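Local structure of processed glycerol phosphate lipoteichoic acid synthase 2 (Bacillus subtilis, 2W8D) at residues 49-60 against 225-236. The protein belongs to the lipoteichoic acid synthases, here as a C-terminal domain with a sulfatase-like fold of the alkaline phosphatase clan that holds a magnesium ion. Numbering follows the deposited sequence.
Sequences YKIDGKEVTPFL and FQSAHYLDQSIE
Val56 and Thr57 run closest to helix 219-244, their CA atoms lying 5.2 Å from that of His229 and 5.3 Å from that of Asp232, where the chain leaves the hairpin of strands 50-51 and 54-55 and enters helix 58-65. Asp232 carries the centre of the contact. With CG anti to the backbone N (chi1 -172°), its carboxylate reaches the first turn of helix 58-65 and grips two successive amides through syn lone pairs: Phe59 N gives to OD2 at 2.8 Å, nearly straight at 166°, and Leu60 N to OD1 at 2.9 Å. The ring of Pro58 and CB of Thr57 close round the two oxygens. One turn earlier, His229 ND1 donates to Val56 O over 3.0 Å, the acceptor lying near the plane of the imidazole, at its edge; Phe211 stacks on the same ring. Apolar groups flank this polar middle. At the hairpin, Ile51 sets CD1 squarely over one face of the Phe225 ring, 4.2 Å from its centroid, while Tyr49 lies nearly parallel to that ring but slid aside with little overlap. Val56 puts CG2 against the Phe225 ring and CG1 against Phe225 O and Ala228 CB. At the far end the Phe59 ring lies over Glu236, whose CA stands 3.8 Å from the ring centroid, and Phe239 meets the same ring edge-to-face. Ile235 CG2 touches both Phe59 and Leu60, and its side chain continues the packing onto Val37, Leu39 and Met255 of the central sheet of the sulfatase-like fold. A buried aspartate thus supplies acceptors to amides at the start of a helix from outside that helix; the two bonds tie the start of helix 58-65 to helix 219-244, and the N-H groups and helix dipole would be expected to stabilise the carboxylate's negative charge.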
loop_
_atom_site.group_PDB
_atom_site.type_symbol
_atom_site.label_atom_id
_atom_site.label_comp_id
_atom_site.label_asym_id
_atom_site.label_seq_id
_atom_site.Cartn_x
_atom_site.Cartn_y
_atom_site.Cartn_z
ATOM N N TYR A 49 -10.395 13.456 11.033
ATOM C CA TYR A 49 -10.530 14.862 10.696
ATOM C C TYR A 49 -12.010 15.219 10.513
ATOM O O TYR A 49 -12.813 14.407 10.021
ATOM C CB TYR A 49 -9.789 15.171 9.415
ATOM C CG TYR A 49 -9.366 16.612 9.342
ATOM C CD1 TYR A 49 -8.152 17.030 9.898
ATOM C CD2 TYR A 49 -10.191 17.566 8.768
ATOM C CE1 TYR A 49 -7.767 18.371 9.870
ATOM C CE2 TYR A 49 -9.821 18.917 8.741
ATOM C CZ TYR A 49 -8.610 19.300 9.282
ATOM O OH TYR A 49 -8.247 20.611 9.252
ATOM N N LYS A 50 -12.358 16.436 10.901
ATOM C CA LYS A 50 -13.723 16.927 10.715
ATOM C C LYS A 50 -13.713 18.309 10.094
ATOM O O LYS A 50 -12.790 19.086 10.312
ATOM C CB LYS A 50 -14.504 17.001 12.036
ATOM C CG LYS A 50 -14.489 15.759 12.855
ATOM C CD LYS A 50 -15.421 15.880 14.039
ATOM C CE LYS A 50 -15.270 14.644 14.915
ATOM N NZ LYS A 50 -16.180 14.589 16.104
ATOM N N ILE A 51 -14.762 18.564 9.316
ATOM C CA ILE A 51 -15.075 19.842 8.689
ATOM C C ILE A 51 -16.490 20.179 9.189
ATOM O O ILE A 51 -17.402 19.361 9.013
ATOM C CB ILE A 51 -15.111 19.694 7.124
ATOM C CG1 ILE A 51 -13.727 19.314 6.558
ATOM C CG2 ILE A 51 -15.571 20.989 6.465
ATOM C CD1 ILE A 51 -12.662 20.417 6.807
ATOM N N ASP A 52 -16.662 21.358 9.803
ATOM C CA ASP A 52 -17.950 21.813 10.387
ATOM C C ASP A 52 -18.615 20.785 11.327
ATOM O O ASP A 52 -19.856 20.620 11.329
ATOM C CB ASP A 52 -18.972 22.230 9.292
ATOM C CG ASP A 52 -18.378 23.174 8.236
ATOM O OD1 ASP A 52 -17.437 23.943 8.585
ATOM O OD2 ASP A 52 -18.866 23.151 7.065
ATOM N N GLY A 53 -17.791 20.083 12.100
ATOM C CA GLY A 53 -18.288 19.015 12.958
ATOM C C GLY A 53 -18.684 17.715 12.264
ATOM O O GLY A 53 -19.068 16.772 12.939
ATOM N N LYS A 54 -18.586 17.662 10.929
ATOM C CA LYS A 54 -18.871 16.458 10.141
ATOM C C LYS A 54 -17.582 15.719 9.798
ATOM O O LYS A 54 -16.637 16.305 9.272
ATOM C CB LYS A 54 -19.615 16.786 8.829
ATOM C CG LYS A 54 -20.762 17.781 8.971
ATOM C CD LYS A 54 -21.825 17.591 7.900
ATOM C CE LYS A 54 -23.172 18.125 8.413
ATOM N NZ LYS A 54 -24.303 17.214 8.011
ATOM N N GLU A 55 -17.555 14.419 10.066
ATOM C CA GLU A 55 -16.389 13.606 9.772
ATOM C C GLU A 55 -16.208 13.443 8.276
ATOM O O GLU A 55 -17.175 13.340 7.527
ATOM C CB GLU A 55 -16.524 12.257 10.438
ATOM C CG GLU A 55 -16.570 12.324 11.960
ATOM C CD GLU A 55 -17.019 11.020 12.572
ATOM O OE1 GLU A 55 -16.406 9.974 12.263
ATOM O OE2 GLU A 55 -17.996 11.041 13.359
ATOM N N VAL A 56 -14.952 13.430 7.843
ATOM C CA VAL A 56 -14.620 13.335 6.443
ATOM C C VAL A 56 -14.649 11.872 6.063
ATOM O O VAL A 56 -15.215 11.509 5.035
ATOM C CB VAL A 56 -13.211 13.928 6.127
ATOM C CG1 VAL A 56 -12.856 13.673 4.648
ATOM C CG2 VAL A 56 -13.154 15.418 6.451
ATOM N N THR A 57 -14.028 11.015 6.867
ATOM C CA THR A 57 -14.043 9.571 6.536
ATOM C C THR A 57 -14.735 8.673 7.618
ATOM O O THR A 57 -14.076 7.835 8.253
ATOM C CB THR A 57 -12.627 9.077 6.174
ATOM O OG1 THR A 57 -11.732 9.345 7.256
ATOM C CG2 THR A 57 -12.091 9.810 4.934
ATOM N N PRO A 58 -16.063 8.862 7.842
ATOM C CA PRO A 58 -16.702 8.169 8.976
ATOM C C PRO A 58 -16.608 6.631 8.966
ATOM O O PRO A 58 -16.530 6.019 10.044
ATOM C CB PRO A 58 -18.197 8.606 8.891
ATOM C CG PRO A 58 -18.410 9.026 7.449
ATOM C CD PRO A 58 -17.030 9.711 7.125
ATOM N N PHE A 59 -16.626 5.992 7.795
ATOM C CA PHE A 59 -16.462 4.528 7.809
ATOM C C PHE A 59 -15.065 4.096 8.247
ATOM O O PHE A 59 -14.913 3.192 9.080
ATOM C CB PHE A 59 -16.804 3.871 6.468
ATOM C CG PHE A 59 -16.997 2.389 6.572
ATOM C CD1 PHE A 59 -18.122 1.869 7.240
ATOM C CD2 PHE A 59 -16.038 1.514 6.053
ATOM C CE1 PHE A 59 -18.347 0.472 7.341
ATOM C CE2 PHE A 59 -16.211 0.132 6.150
ATOM C CZ PHE A 59 -17.397 -0.409 6.791
ATOM N N LEU A 60 -14.061 4.763 7.689
ATOM C CA LEU A 60 -12.663 4.434 7.955
ATOM C C LEU A 60 -12.375 4.718 9.415
ATOM O O LEU A 60 -11.705 3.922 10.073
ATOM C CB LEU A 60 -11.722 5.184 7.001
ATOM C CG LEU A 60 -11.865 4.717 5.523
ATOM C CD1 LEU A 60 -10.939 5.481 4.528
ATOM C CD2 LEU A 60 -11.696 3.206 5.304
ATOM N N PHE A 225 -11.262 17.016 0.530
ATOM C CA PHE A 225 -12.108 16.481 1.583
ATOM C C PHE A 225 -13.389 15.896 1.043
ATOM O O PHE A 225 -13.881 14.944 1.621
ATOM C CB PHE A 225 -12.463 17.538 2.637
ATOM C CG PHE A 225 -11.272 18.133 3.292
ATOM C CD1 PHE A 225 -10.570 17.417 4.281
ATOM C CD2 PHE A 225 -10.816 19.398 2.924
ATOM C CE1 PHE A 225 -9.422 17.954 4.899
ATOM C CE2 PHE A 225 -9.658 19.935 3.535
ATOM C CZ PHE A 225 -8.973 19.206 4.522
ATOM N N GLN A 226 -13.913 16.478 -0.046
ATOM C CA GLN A 226 -15.076 15.960 -0.756
ATOM C C GLN A 226 -14.837 14.631 -1.452
ATOM O O GLN A 226 -15.657 13.723 -1.332
ATOM C CB GLN A 226 -15.565 16.961 -1.798
ATOM C CG GLN A 226 -16.043 18.248 -1.213
ATOM C CD GLN A 226 -16.989 18.976 -2.133
ATOM O OE1 GLN A 226 -17.069 18.674 -3.322
ATOM N NE2 GLN A 226 -17.720 19.941 -1.588
ATOM N N SER A 227 -13.732 14.500 -2.188
ATOM C CA SER A 227 -13.480 13.218 -2.849
ATOM C C SER A 227 -13.033 12.153 -1.859
ATOM O O SER A 227 -13.292 10.969 -2.063
ATOM C CB SER A 227 -12.539 13.319 -4.065
ATOM O OG SER A 227 -11.525 14.253 -3.805
ATOM N N ALA A 228 -12.396 12.570 -0.768
ATOM C CA ALA A 228 -12.073 11.620 0.302
ATOM C C ALA A 228 -13.383 11.064 0.927
ATOM O O ALA A 228 -13.485 9.874 1.208
ATOM C CB ALA A 228 -11.198 12.263 1.372
ATOM N N HIS A 229 -14.360 11.933 1.135
ATOM C CA HIS A 229 -15.646 11.546 1.719
ATOM C C HIS A 229 -16.321 10.569 0.764
ATOM O O HIS A 229 -16.818 9.559 1.203
ATOM C CB HIS A 229 -16.519 12.793 1.991
ATOM C CG HIS A 229 -17.837 12.511 2.663
ATOM N ND1 HIS A 229 -17.948 12.205 4.003
ATOM C CD2 HIS A 229 -19.106 12.534 2.184
ATOM C CE1 HIS A 229 -19.225 12.046 4.317
ATOM N NE2 HIS A 229 -19.946 12.246 3.231
ATOM N N TYR A 230 -16.267 10.843 -0.544
ATOM C CA TYR A 230 -16.793 9.931 -1.545
ATOM C C TYR A 230 -16.106 8.530 -1.504
ATOM O O TYR A 230 -16.794 7.473 -1.546
ATOM C CB TYR A 230 -16.738 10.578 -2.948
ATOM C CG TYR A 230 -17.245 9.677 -4.060
ATOM C CD1 TYR A 230 -18.598 9.655 -4.409
ATOM C CD2 TYR A 230 -16.376 8.811 -4.728
ATOM C CE1 TYR A 230 -19.066 8.815 -5.411
ATOM C CE2 TYR A 230 -16.815 7.980 -5.715
ATOM C CZ TYR A 230 -18.172 7.976 -6.045
ATOM O OH TYR A 230 -18.608 7.153 -7.021
ATOM N N LEU A 231 -14.776 8.522 -1.445
ATOM C CA LEU A 231 -13.982 7.297 -1.268
ATOM C C LEU A 231 -14.487 6.504 -0.043
ATOM O O LEU A 231 -14.693 5.298 -0.116
ATOM C CB LEU A 231 -12.484 7.633 -1.106
ATOM C CG LEU A 231 -11.501 6.448 -0.989
ATOM C CD1 LEU A 231 -11.793 5.310 -1.993
ATOM C CD2 LEU A 231 -10.040 6.858 -1.154
ATOM N N ASP A 232 -14.689 7.203 1.061
ATOM C CA ASP A 232 -15.152 6.577 2.285
ATOM C C ASP A 232 -16.534 5.897 2.148
ATOM O O ASP A 232 -16.728 4.801 2.632
ATOM C CB ASP A 232 -15.186 7.599 3.400
ATOM C CG ASP A 232 -15.480 6.984 4.744
ATOM O OD1 ASP A 232 -14.526 6.366 5.284
ATOM O OD2 ASP A 232 -16.635 7.137 5.261
ATOM N N GLN A 233 -17.475 6.539 1.473
ATOM C CA GLN A 233 -18.763 5.905 1.161
ATOM C C GLN A 233 -18.625 4.668 0.285
ATOM O O GLN A 233 -19.351 3.699 0.475
ATOM C CB GLN A 233 -19.724 6.919 0.546
ATOM C CG GLN A 233 -20.034 8.078 1.517
ATOM C CD GLN A 233 -20.943 9.162 0.933
ATOM O OE1 GLN A 233 -20.920 9.441 -0.270
ATOM N NE2 GLN A 233 -21.748 9.777 1.793
ATOM N N SER A 234 -17.698 4.700 -0.668
ATOM C CA SER A 234 -17.422 3.587 -1.562
ATOM C C SER A 234 -16.905 2.384 -0.801
ATOM O O SER A 234 -17.252 1.271 -1.127
ATOM C CB SER A 234 -16.353 3.969 -2.601
ATOM O OG SER A 234 -16.708 5.112 -3.362
ATOM N N ILE A 235 -16.046 2.599 0.191
ATOM C CA ILE A 235 -15.489 1.493 0.970
ATOM C C ILE A 235 -16.603 0.879 1.822
ATOM O O ILE A 235 -16.732 -0.351 1.892
ATOM C CB ILE A 235 -14.311 1.929 1.884
ATOM C CG1 ILE A 235 -13.143 2.468 1.048
ATOM C CG2 ILE A 235 -13.894 0.771 2.833
ATOM C CD1 ILE A 235 -12.859 1.633 -0.205
ATOM N N GLU A 236 -17.395 1.747 2.448
ATOM C CA GLU A 236 -18.613 1.334 3.177
ATOM C C GLU A 236 -19.510 0.434 2.328
ATOM O O GLU A 236 -19.866 -0.672 2.753
ATOM C CB GLU A 236 -19.408 2.558 3.695
ATOM C CG GLU A 236 -20.798 2.191 4.294
ATOM C CD GLU A 236 -21.592 3.381 4.831
ATOM O OE1 GLU A 236 -21.375 4.533 4.408
ATOM O OE2 GLU A 236 -22.484 3.152 5.677
#